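Local coordinates for glucokinase (Leishmania braziliensis MHOM/BR/75/M2904, PDB 6EDI), which probably phosphorylates glucose at the expense of ATP, as a dimeric glucokinase of the actin-like ATPase superfamily, captured here in an open conformation, at residues Y250-M258 / L267-A278; G283-K292 / D316-L326. All blocks are in the same frame, centred on the assembly; numbering follows the deposited sequence.

Contact 1 (Y250-M258 / L267-A278); sequences YVQALAGYM and LDSTVAPIWEAA
Pro273 packs against helix 250-258, chiefly on Val251 and Leu254, with Ala255 CB beside its CD. Val251 has CG1 anti to the backbone N (chi1 -180°), and the valine and proline side chains cross at about a right angle, with CG1 3.5 Å from Pro273 CD, a tight carbon contact. Leu254 comes in at a slant: its CD2 lies 3.7 Å from Pro273 CG and also meets the methyls of Ala277 and Ala278. Ala255 presses its CB against the backbone, 3.5 Å from Val271 O. Further along, Met258 is bent at chi2 and chi3, bringing SD to 3.9 Å from Ala277 CB. Gln252 starts away from the loop but turns back at chi2 (59°), and its NE2 donates to Ser269 O at 2.8 Å, from above the carbonyl plane. At the other end the edge of the Tyr250 ring meets Ala278 CB; its hydroxyl pairs with Asn287 and accepts from a water that also donates to Ala278 O. Trp242 of the second subunit packs on Val251 and Gln252. Leu254 also touches Phe286 of helix 281-292, Tyr250 reaches helix 317-341, and Glu276 OE2 accepts from Val214 N, tying the loop to the start of strand 214-222.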
loop_
_atom_site.group_PDB
_atom_site.type_symbol
_atom_site.label_atom_id
_atom_site.label_comp_id
_atom_site.label_asym_id
_atom_site.label_seq_id
_atom_site.Cartn_x
_atom_site.Cartn_y
_atom_site.Cartn_z
ATOM N N TYR A 250 -11.713 0.702 -26.897
ATOM C CA TYR A 250 -12.593 0.962 -25.757
ATOM C C TYR A 250 -12.018 1.993 -24.797
ATOM O O TYR A 250 -12.729 2.917 -24.384
ATOM C CB TYR A 250 -12.947 -0.311 -24.990
ATOM C CG TYR A 250 -13.721 0.005 -23.716
ATOM C CD1 TYR A 250 -15.063 0.391 -23.766
ATOM C CD2 TYR A 250 -13.098 -0.032 -22.481
ATOM C CE1 TYR A 250 -15.774 0.703 -22.601
ATOM C CE2 TYR A 250 -13.802 0.275 -21.309
ATOM C CZ TYR A 250 -15.129 0.636 -21.378
ATOM O OH TYR A 250 -15.797 0.942 -20.212
ATOM N N VAL A 251 -10.743 1.839 -24.432
ATOM C CA VAL A 251 -10.130 2.794 -23.526
ATOM C C VAL A 251 -10.159 4.169 -24.167
ATOM O O VAL A 251 -10.446 5.178 -23.512
ATOM C CB VAL A 251 -8.676 2.406 -23.149
ATOM C CG1 VAL A 251 -8.100 3.439 -22.198
ATOM C CG2 VAL A 251 -8.622 0.998 -22.522
ATOM N N GLN A 252 -9.869 4.199 -25.466
ATOM C CA GLN A 252 -9.918 5.443 -26.225
ATOM C C GLN A 252 -11.294 6.103 -26.135
ATOM O O GLN A 252 -11.417 7.314 -25.884
ATOM C CB GLN A 252 -9.594 5.184 -27.700
ATOM C CG GLN A 252 -9.591 6.464 -28.539
ATOM C CD GLN A 252 -8.584 7.485 -28.035
ATOM O OE1 GLN A 252 -7.397 7.437 -28.383
ATOM N NE2 GLN A 252 -9.044 8.407 -27.206
ATOM N N ALA A 253 -12.331 5.307 -26.359
ATOM C CA ALA A 253 -13.689 5.853 -26.345
ATOM C C ALA A 253 -14.049 6.323 -24.943
ATOM O O ALA A 253 -14.712 7.351 -24.777
ATOM C CB ALA A 253 -14.692 4.828 -26.855
ATOM N N LEU A 254 -13.610 5.568 -23.933
ATOM C CA LEU A 254 -13.888 5.934 -22.540
ATOM C C LEU A 254 -13.218 7.264 -22.197
ATOM O O LEU A 254 -13.824 8.138 -21.594
ATOM C CB LEU A 254 -13.434 4.826 -21.572
ATOM C CG LEU A 254 -13.718 5.099 -20.094
ATOM C CD1 LEU A 254 -15.225 5.298 -19.894
ATOM C CD2 LEU A 254 -13.190 3.982 -19.185
ATOM N N ALA A 255 -11.968 7.405 -22.620
ATOM C CA ALA A 255 -11.182 8.615 -22.395
ATOM C C ALA A 255 -11.847 9.854 -23.002
ATOM O O ALA A 255 -11.942 10.905 -22.356
ATOM C CB ALA A 255 -9.791 8.435 -22.982
ATOM N N GLY A 256 -12.268 9.733 -24.254
ATOM C CA GLY A 256 -12.930 10.833 -24.941
ATOM C C GLY A 256 -14.252 11.179 -24.292
ATOM O O GLY A 256 -14.622 12.354 -24.168
ATOM N N TYR A 257 -14.971 10.142 -23.875
ATOM C CA TYR A 257 -16.223 10.314 -23.145
ATOM C C TYR A 257 -15.999 11.053 -21.835
ATOM O O TYR A 257 -16.728 11.976 -21.514
ATOM C CB TYR A 257 -16.848 8.949 -22.883
ATOM C CG TYR A 257 -18.165 8.975 -22.121
ATOM C CD1 TYR A 257 -19.327 9.463 -22.712
ATOM C CD2 TYR A 257 -18.251 8.469 -20.831
ATOM C CE1 TYR A 257 -20.532 9.469 -22.035
ATOM C CE2 TYR A 257 -19.453 8.471 -20.137
ATOM C CZ TYR A 257 -20.591 8.979 -20.748
ATOM O OH TYR A 257 -21.792 8.982 -20.072
ATOM N N MET A 258 -14.990 10.637 -21.071
ATOM C CA MET A 258 -14.684 11.280 -19.795
ATOM C C MET A 258 -14.237 12.734 -19.959
ATOM O O MET A 258 -14.396 13.548 -19.055
ATOM C CB MET A 258 -13.617 10.481 -19.038
ATOM C CG MET A 258 -14.084 9.132 -18.534
ATOM S SD MET A 258 -15.241 9.297 -17.152
ATOM C CE MET A 258 -16.802 9.117 -17.970
ATOM N N LEU A 267 -8.405 17.953 -19.871
ATOM C CA LEU A 267 -8.617 16.539 -20.112
ATOM C C LEU A 267 -8.780 16.261 -21.606
ATOM O O LEU A 267 -9.674 16.806 -22.254
ATOM C CB LEU A 267 -9.850 16.084 -19.339
ATOM C CG LEU A 267 -9.811 14.785 -18.533
ATOM C CD1 LEU A 267 -10.481 13.651 -19.303
ATOM C CD2 LEU A 267 -8.380 14.410 -18.164
ATOM N N ASP A 268 -7.890 15.430 -22.145
ATOM C CA ASP A 268 -7.932 15.034 -23.545
ATOM C C ASP A 268 -8.503 13.639 -23.670
ATOM O O ASP A 268 -8.732 12.956 -22.670
ATOM C CB ASP A 268 -6.511 14.997 -24.135
ATOM C CG ASP A 268 -5.995 16.362 -24.512
ATOM O OD1 ASP A 268 -6.591 16.979 -25.424
ATOM O OD2 ASP A 268 -4.983 16.801 -23.914
ATOM N N SER A 269 -8.710 13.210 -24.909
ATOM C CA SER A 269 -8.946 11.807 -25.172
ATOM C C SER A 269 -7.587 11.110 -25.265
ATOM O O SER A 269 -7.517 9.882 -25.385
ATOM C CB SER A 269 -9.748 11.613 -26.460
ATOM O OG SER A 269 -8.996 11.974 -27.602
ATOM N N THR A 270 -6.505 11.888 -25.202
ATOM C CA THR A 270 -5.155 11.296 -25.186
ATOM C C THR A 270 -4.720 10.923 -23.773
ATOM O O THR A 270 -3.703 10.256 -23.597
ATOM C CB THR A 270 -4.070 12.204 -25.823
ATOM O OG1 THR A 270 -3.742 13.283 -24.935
ATOM C CG2 THR A 270 -4.532 12.749 -27.178
ATOM N N VAL A 271 -5.498 11.358 -22.783
ATOM C CA VAL A 271 -5.224 11.057 -21.376
ATOM C C VAL A 271 -5.962 9.786 -20.948
ATOM O O VAL A 271 -7.178 9.719 -21.095
ATOM C CB VAL A 271 -5.717 12.200 -20.469
ATOM C CG1 VAL A 271 -5.236 11.993 -19.036
ATOM C CG2 VAL A 271 -5.266 13.564 -20.993
ATOM N N ALA A 272 -5.246 8.801 -20.394
ATOM C CA ALA A 272 -5.864 7.553 -19.919
ATOM C C ALA A 272 -6.986 7.837 -18.923
ATOM O O ALA A 272 -6.865 8.744 -18.097
ATOM C CB ALA A 272 -4.832 6.645 -19.295
ATOM N N PRO A 273 -8.096 7.090 -19.015
ATOM C CA PRO A 273 -9.132 7.294 -17.997
ATOM C C PRO A 273 -8.763 6.437 -16.807
ATOM O O PRO A 273 -7.943 5.537 -16.979
ATOM C CB PRO A 273 -10.398 6.770 -18.674
ATOM C CG PRO A 273 -9.916 5.720 -19.640
ATOM C CD PRO A 273 -8.488 6.098 -20.033
ATOM N N ILE A 274 -9.327 6.697 -15.635
ATOM C CA ILE A 274 -8.979 5.898 -14.467
ATOM C C ILE A 274 -9.770 4.590 -14.466
ATOM O O ILE A 274 -10.842 4.509 -15.076
ATOM C CB ILE A 274 -9.154 6.687 -13.171
ATOM C CG1 ILE A 274 -10.627 7.071 -12.939
ATOM C CG2 ILE A 274 -8.342 7.956 -13.230
ATOM C CD1 ILE A 274 -10.832 7.894 -11.662
ATOM N N TRP A 275 -9.234 3.562 -13.812
ATOM C CA TRP A 275 -9.893 2.254 -13.769
ATOM C C TRP A 275 -11.328 2.349 -13.270
ATOM O O TRP A 275 -12.201 1.608 -13.718
ATOM C CB TRP A 275 -9.131 1.292 -12.859
ATOM C CG TRP A 275 -7.981 0.609 -13.513
ATOM C CD1 TRP A 275 -6.659 0.854 -13.295
ATOM C CD2 TRP A 275 -8.040 -0.451 -14.487
ATOM N NE1 TRP A 275 -5.892 0.021 -14.070
ATOM C CE2 TRP A 275 -6.710 -0.794 -14.808
ATOM C CE3 TRP A 275 -9.083 -1.141 -15.113
ATOM C CZ2 TRP A 275 -6.394 -1.802 -15.736
ATOM C CZ3 TRP A 275 -8.773 -2.146 -16.028
ATOM C CH2 TRP A 275 -7.434 -2.461 -16.339
ATOM N N GLU A 276 -11.550 3.248 -12.318
ATOM C CA GLU A 276 -12.883 3.457 -11.747
ATOM C C GLU A 276 -13.918 3.740 -12.829
ATOM O O GLU A 276 -15.056 3.269 -12.759
ATOM C CB GLU A 276 -12.842 4.623 -10.753
ATOM C CG GLU A 276 -14.203 5.248 -10.429
ATOM C CD GLU A 276 -14.094 6.330 -9.374
ATOM O OE1 GLU A 276 -14.011 7.516 -9.746
ATOM O OE2 GLU A 276 -14.087 5.988 -8.175
ATOM N N ALA A 277 -13.511 4.505 -13.837
ATOM C CA ALA A 277 -14.430 4.925 -14.888
ATOM C C ALA A 277 -14.924 3.759 -15.750
ATOM O O ALA A 277 -15.946 3.867 -16.404
ATOM C CB ALA A 277 -13.800 6.010 -15.743
ATOM N N ALA A 278 -14.197 2.647 -15.742
ATOM C CA ALA A 278 -14.598 1.460 -16.497
ATOM C C ALA A 278 -15.238 0.393 -15.627
ATOM O O ALA A 278 -15.524 -0.700 -16.111
ATOM C CB ALA A 278 -13.384 0.861 -17.237
HETATM O O HOH W 1 -15.728 -1.500 -18.805
#

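Contact 2 (G283-K292 / D316-L326); sequences GLEFNYAYAK and DTAAIAAVDRL
Asn287 reaches across to Ala322, its ND2 donating to Ala322 O at 3.2 Å along a nearly straight line (165°), in the carbonyl plane and on a lone pair. That oxygen also takes the helical bond from Leu326 N, so two donors grip it. The same ND2 donates a hydrogen bond to a water and OD1 pairs with Tyr250, fixing the amide's rotation. A second water links Asn287 O to Arg325 NE. Tyr288 OH and Asp316 OD2 are modelled 2.3 Å apart, a hydrogen bond whose length is doubtful. Asp316 is the N-cap of helix 317-326: its OD1 accepts from Ala319 N at 3.0 Å and weakly from Ala318 N. The axes of the two short segments approach to 8.0 Å, crossing at 130°, in the C-terminal lobe of the two-lobed actin-like ATPase fold. Alanines at the crossing allow the close approach: Ala322 CB sits 3.5 Å from Asn287 CB, and Ala291 packs on Ala318 and Ala321. Tyr288 meets Ala319 N with its ring edge, while CE1 touches the Ala318 methyl. Leu284 CB meets Leu326 CD1 at 3.7 Å. Toward the outside, the edge of Tyr290 stands over one face of the Arg325 guanidinium, planes 86° apart.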
loop_
_atom_site.group_PDB
_atom_site.type_symbol
_atom_site.label_atom_id
_atom_site.label_comp_id
_atom_site.label_asym_id
_atom_site.label_seq_id
_atom_site.Cartn_x
_atom_site.Cartn_y
_atom_site.Cartn_z
ATOM N N GLY A 283 -19.592 4.001 -15.778
ATOM C CA GLY A 283 -18.972 3.138 -16.764
ATOM C C GLY A 283 -19.935 2.094 -17.294
ATOM O O GLY A 283 -19.921 1.779 -18.481
ATOM N N LEU A 284 -20.780 1.551 -16.420
ATOM C CA LEU A 284 -21.748 0.548 -16.862
ATOM C C LEU A 284 -22.726 1.160 -17.874
ATOM O O LEU A 284 -23.054 0.549 -18.902
ATOM C CB LEU A 284 -22.512 -0.052 -15.683
ATOM C CG LEU A 284 -23.545 -1.076 -16.161
ATOM C CD1 LEU A 284 -22.847 -2.216 -16.913
ATOM C CD2 LEU A 284 -24.370 -1.606 -15.007
ATOM N N GLU A 285 -23.155 2.380 -17.585
ATOM C CA GLU A 285 -24.029 3.116 -18.498
ATOM C C GLU A 285 -23.338 3.408 -19.831
ATOM O O GLU A 285 -23.966 3.332 -20.893
ATOM C CB GLU A 285 -24.528 4.400 -17.835
ATOM C CG GLU A 285 -25.371 4.099 -16.588
ATOM C CD GLU A 285 -25.865 5.327 -15.859
ATOM O OE1 GLU A 285 -25.574 6.453 -16.314
ATOM O OE2 GLU A 285 -26.542 5.155 -14.820
ATOM N N PHE A 286 -22.042 3.723 -19.777
ATOM C CA PHE A 286 -21.275 3.922 -20.996
ATOM C C PHE A 286 -21.128 2.614 -21.760
ATOM O O PHE A 286 -21.214 2.579 -22.997
ATOM C CB PHE A 286 -19.889 4.490 -20.689
ATOM C CG PHE A 286 -19.015 4.603 -21.897
ATOM C CD1 PHE A 286 -19.127 5.699 -22.744
ATOM C CD2 PHE A 286 -18.096 3.607 -22.202
ATOM C CE1 PHE A 286 -18.331 5.808 -23.879
ATOM C CE2 PHE A 286 -17.289 3.704 -23.326
ATOM C CZ PHE A 286 -17.409 4.811 -24.171
ATOM N N ASN A 287 -20.873 1.540 -21.022
ATOM C CA ASN A 287 -20.716 0.233 -21.634
ATOM C C ASN A 287 -21.937 -0.186 -22.434
ATOM O O ASN A 287 -21.824 -0.774 -23.517
ATOM C CB ASN A 287 -20.373 -0.805 -20.579
ATOM C CG ASN A 287 -18.905 -0.763 -20.198
ATOM O OD1 ASN A 287 -18.173 0.125 -20.649
ATOM N ND2 ASN A 287 -18.472 -1.712 -19.368
ATOM N N TYR A 288 -23.106 0.144 -21.907
ATOM C CA TYR A 288 -24.353 -0.205 -22.571
ATOM C C TYR A 288 -24.466 0.476 -23.929
ATOM O O TYR A 288 -24.708 -0.180 -24.940
ATOM C CB TYR A 288 -25.554 0.157 -21.700
ATOM C CG TYR A 288 -26.859 -0.342 -22.280
ATOM C CD1 TYR A 288 -27.126 -1.705 -22.360
ATOM C CD2 TYR A 288 -27.814 0.543 -22.755
ATOM C CE1 TYR A 288 -28.320 -2.172 -22.891
ATOM C CE2 TYR A 288 -29.010 0.087 -23.287
ATOM C CZ TYR A 288 -29.257 -1.269 -23.353
ATOM O OH TYR A 288 -30.453 -1.716 -23.887
ATOM N N ALA A 289 -24.290 1.790 -23.943
ATOM C CA ALA A 289 -24.258 2.535 -25.194
ATOM C C ALA A 289 -23.216 1.934 -26.127
ATOM O O ALA A 289 -23.525 1.580 -27.267
ATOM C CB ALA A 289 -23.976 3.997 -24.935
ATOM N N TYR A 290 -21.993 1.780 -25.623
ATOM C CA TYR A 290 -20.883 1.267 -26.419
ATOM C C TYR A 290 -21.210 -0.073 -27.080
ATOM O O TYR A 290 -20.787 -0.330 -28.203
ATOM C CB TYR A 290 -19.608 1.175 -25.561
ATOM C CG TYR A 290 -18.334 0.847 -26.330
ATOM C CD1 TYR A 290 -17.604 1.844 -26.969
ATOM C CD2 TYR A 290 -17.847 -0.455 -26.385
ATOM C CE1 TYR A 290 -16.434 1.548 -27.658
ATOM C CE2 TYR A 290 -16.683 -0.757 -27.067
ATOM C CZ TYR A 290 -15.986 0.248 -27.702
ATOM O OH TYR A 290 -14.830 -0.047 -28.380
ATOM N N ALA A 291 -21.977 -0.923 -26.400
ATOM C CA ALA A 291 -22.266 -2.259 -26.938
ATOM C C ALA A 291 -23.427 -2.247 -27.937
ATOM O O ALA A 291 -23.523 -3.126 -28.792
ATOM C CB ALA A 291 -22.542 -3.246 -25.822
ATOM N N LYS A 292 -24.324 -1.279 -27.796
ATOM C CA LYS A 292 -25.473 -1.171 -28.703
ATOM C C LYS A 292 -25.079 -0.510 -30.012
ATOM O O LYS A 292 -25.300 -1.051 -31.100
ATOM C CB LYS A 292 -26.616 -0.385 -28.055
ATOM C CG LYS A 292 -27.738 -1.274 -27.532
ATOM C CD LYS A 292 -29.025 -0.496 -27.260
ATOM C CE LYS A 292 -29.672 0.010 -28.540
ATOM N NZ LYS A 292 -31.020 0.604 -28.293
ATOM N N ASP A 316 -31.741 -8.475 -23.226
ATOM C CA ASP A 316 -30.876 -7.480 -23.861
ATOM C C ASP A 316 -29.413 -7.917 -23.944
ATOM O O ASP A 316 -28.687 -7.925 -22.949
ATOM C CB ASP A 316 -31.017 -6.158 -23.098
ATOM C CG ASP A 316 -30.485 -4.970 -23.859
ATOM O OD1 ASP A 316 -29.407 -5.081 -24.490
ATOM O OD2 ASP A 316 -31.146 -3.910 -23.799
ATOM N N THR A 317 -29.001 -8.276 -25.156
ATOM C CA THR A 317 -27.668 -8.801 -25.418
ATOM C C THR A 317 -26.587 -7.749 -25.107
ATOM O O THR A 317 -25.460 -8.081 -24.712
ATOM C CB THR A 317 -27.579 -9.310 -26.887
ATOM O OG1 THR A 317 -26.638 -10.383 -26.984
ATOM C CG2 THR A 317 -27.198 -8.192 -27.853
ATOM N N ALA A 318 -26.945 -6.477 -25.259
ATOM C CA ALA A 318 -26.012 -5.387 -25.012
ATOM C C ALA A 318 -25.829 -5.129 -23.518
ATOM O O ALA A 318 -24.723 -4.815 -23.063
ATOM C CB ALA A 318 -26.468 -4.136 -25.718
ATOM N N ALA A 319 -26.916 -5.245 -22.756
ATOM C CA ALA A 319 -26.829 -5.100 -21.308
ATOM C C ALA A 319 -25.916 -6.184 -20.738
ATOM O O ALA A 319 -25.153 -5.937 -19.801
ATOM C CB ALA A 319 -28.208 -5.173 -20.673
ATOM N N ILE A 320 -26.006 -7.386 -21.306
ATOM C CA ILE A 320 -25.183 -8.504 -20.864
ATOM C C ILE A 320 -23.712 -8.247 -21.165
ATOM O O ILE A 320 -22.853 -8.502 -20.333
ATOM C CB ILE A 320 -25.610 -9.824 -21.524
ATOM C CG1 ILE A 320 -27.101 -10.079 -21.282
ATOM C CG2 ILE A 320 -24.768 -10.981 -21.006
ATOM C CD1 ILE A 320 -27.577 -11.451 -21.706
ATOM N N ALA A 321 -23.434 -7.741 -22.362
ATOM C CA ALA A 321 -22.066 -7.434 -22.755
ATOM C C ALA A 321 -21.522 -6.298 -21.894
ATOM O O ALA A 321 -20.362 -6.317 -21.497
ATOM C CB ALA A 321 -22.003 -7.055 -24.235
ATOM N N ALA A 322 -22.364 -5.303 -21.630
ATOM C CA ALA A 322 -21.958 -4.144 -20.839
ATOM C C ALA A 322 -21.566 -4.545 -19.418
ATOM O O ALA A 322 -20.605 -4.006 -18.865
ATOM C CB ALA A 322 -23.051 -3.110 -20.814
ATOM N N VAL A 323 -22.315 -5.483 -18.836
ATOM C CA VAL A 323 -21.977 -6.030 -17.516
ATOM C C VAL A 323 -20.697 -6.846 -17.578
ATOM O O VAL A 323 -19.833 -6.740 -16.696
ATOM C CB VAL A 323 -23.116 -6.906 -16.959
ATOM C CG1 VAL A 323 -22.660 -7.678 -15.732
ATOM C CG2 VAL A 323 -24.284 -6.046 -16.596
ATOM N N ASP A 324 -20.583 -7.675 -18.609
ATOM C CA ASP A 324 -19.397 -8.509 -18.782
ATOM C C ASP A 324 -18.147 -7.639 -18.896
ATOM O O ASP A 324 -17.145 -7.912 -18.232
ATOM C CB ASP A 324 -19.540 -9.403 -20.016
ATOM C CG ASP A 324 -18.375 -10.362 -20.191
ATOM O OD1 ASP A 324 -18.024 -11.095 -19.234
ATOM O OD2 ASP A 324 -17.806 -10.382 -21.304
ATOM N N ARG A 325 -18.207 -6.593 -19.724
ATOM C CA ARG A 325 -17.078 -5.677 -19.853
ATOM C C ARG A 325 -16.779 -4.963 -18.536
ATOM O O ARG A 325 -15.609 -4.725 -18.195
ATOM C CB ARG A 325 -17.291 -4.658 -20.987
ATOM C CG ARG A 325 -16.014 -3.874 -21.308
ATOM C CD ARG A 325 -16.193 -2.724 -22.286
ATOM N NE ARG A 325 -16.676 -3.151 -23.598
ATOM C CZ ARG A 325 -15.910 -3.650 -24.557
ATOM N NH1 ARG A 325 -14.605 -3.816 -24.362
ATOM N NH2 ARG A 325 -16.449 -4.005 -25.710
ATOM N N LEU A 326 -17.832 -4.635 -17.792
ATOM C CA LEU A 326 -17.695 -3.961 -16.502
ATOM C C LEU A 326 -16.811 -4.770 -15.562
ATOM O O LEU A 326 -15.822 -4.263 -15.042
ATOM C CB LEU A 326 -19.067 -3.733 -15.841
ATOM C CG LEU A 326 -19.076 -2.668 -14.730
ATOM C CD1 LEU A 326 -19.000 -1.264 -15.322
ATOM C CD2 LEU A 326 -20.277 -2.783 -13.794
HETATM O O HOH W 1 -15.728 -1.500 -18.805
HETATM O O HOH W 2 -19.551 -2.782 -23.622
#

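Both contacts lie toward the periphery of the same lobe, their centres about 16 Å apart, yet they differ in character. Contact 1 is partly buried and sets a helix against an irregular loop, largely through apolar side chains on a proline and alanines, with the second subunit alongside. Contact 2 is more buried, joins two helices, is touched by no other chain, and relies more on polar groups. They hold different elements, but helices 245-259 and 281-292 follow each other in the chain and pack together. Tyr250 is the bridge: its OH lies 2.5 Å from Asn287 OD1, and its ring packs on Phe286 and Arg325.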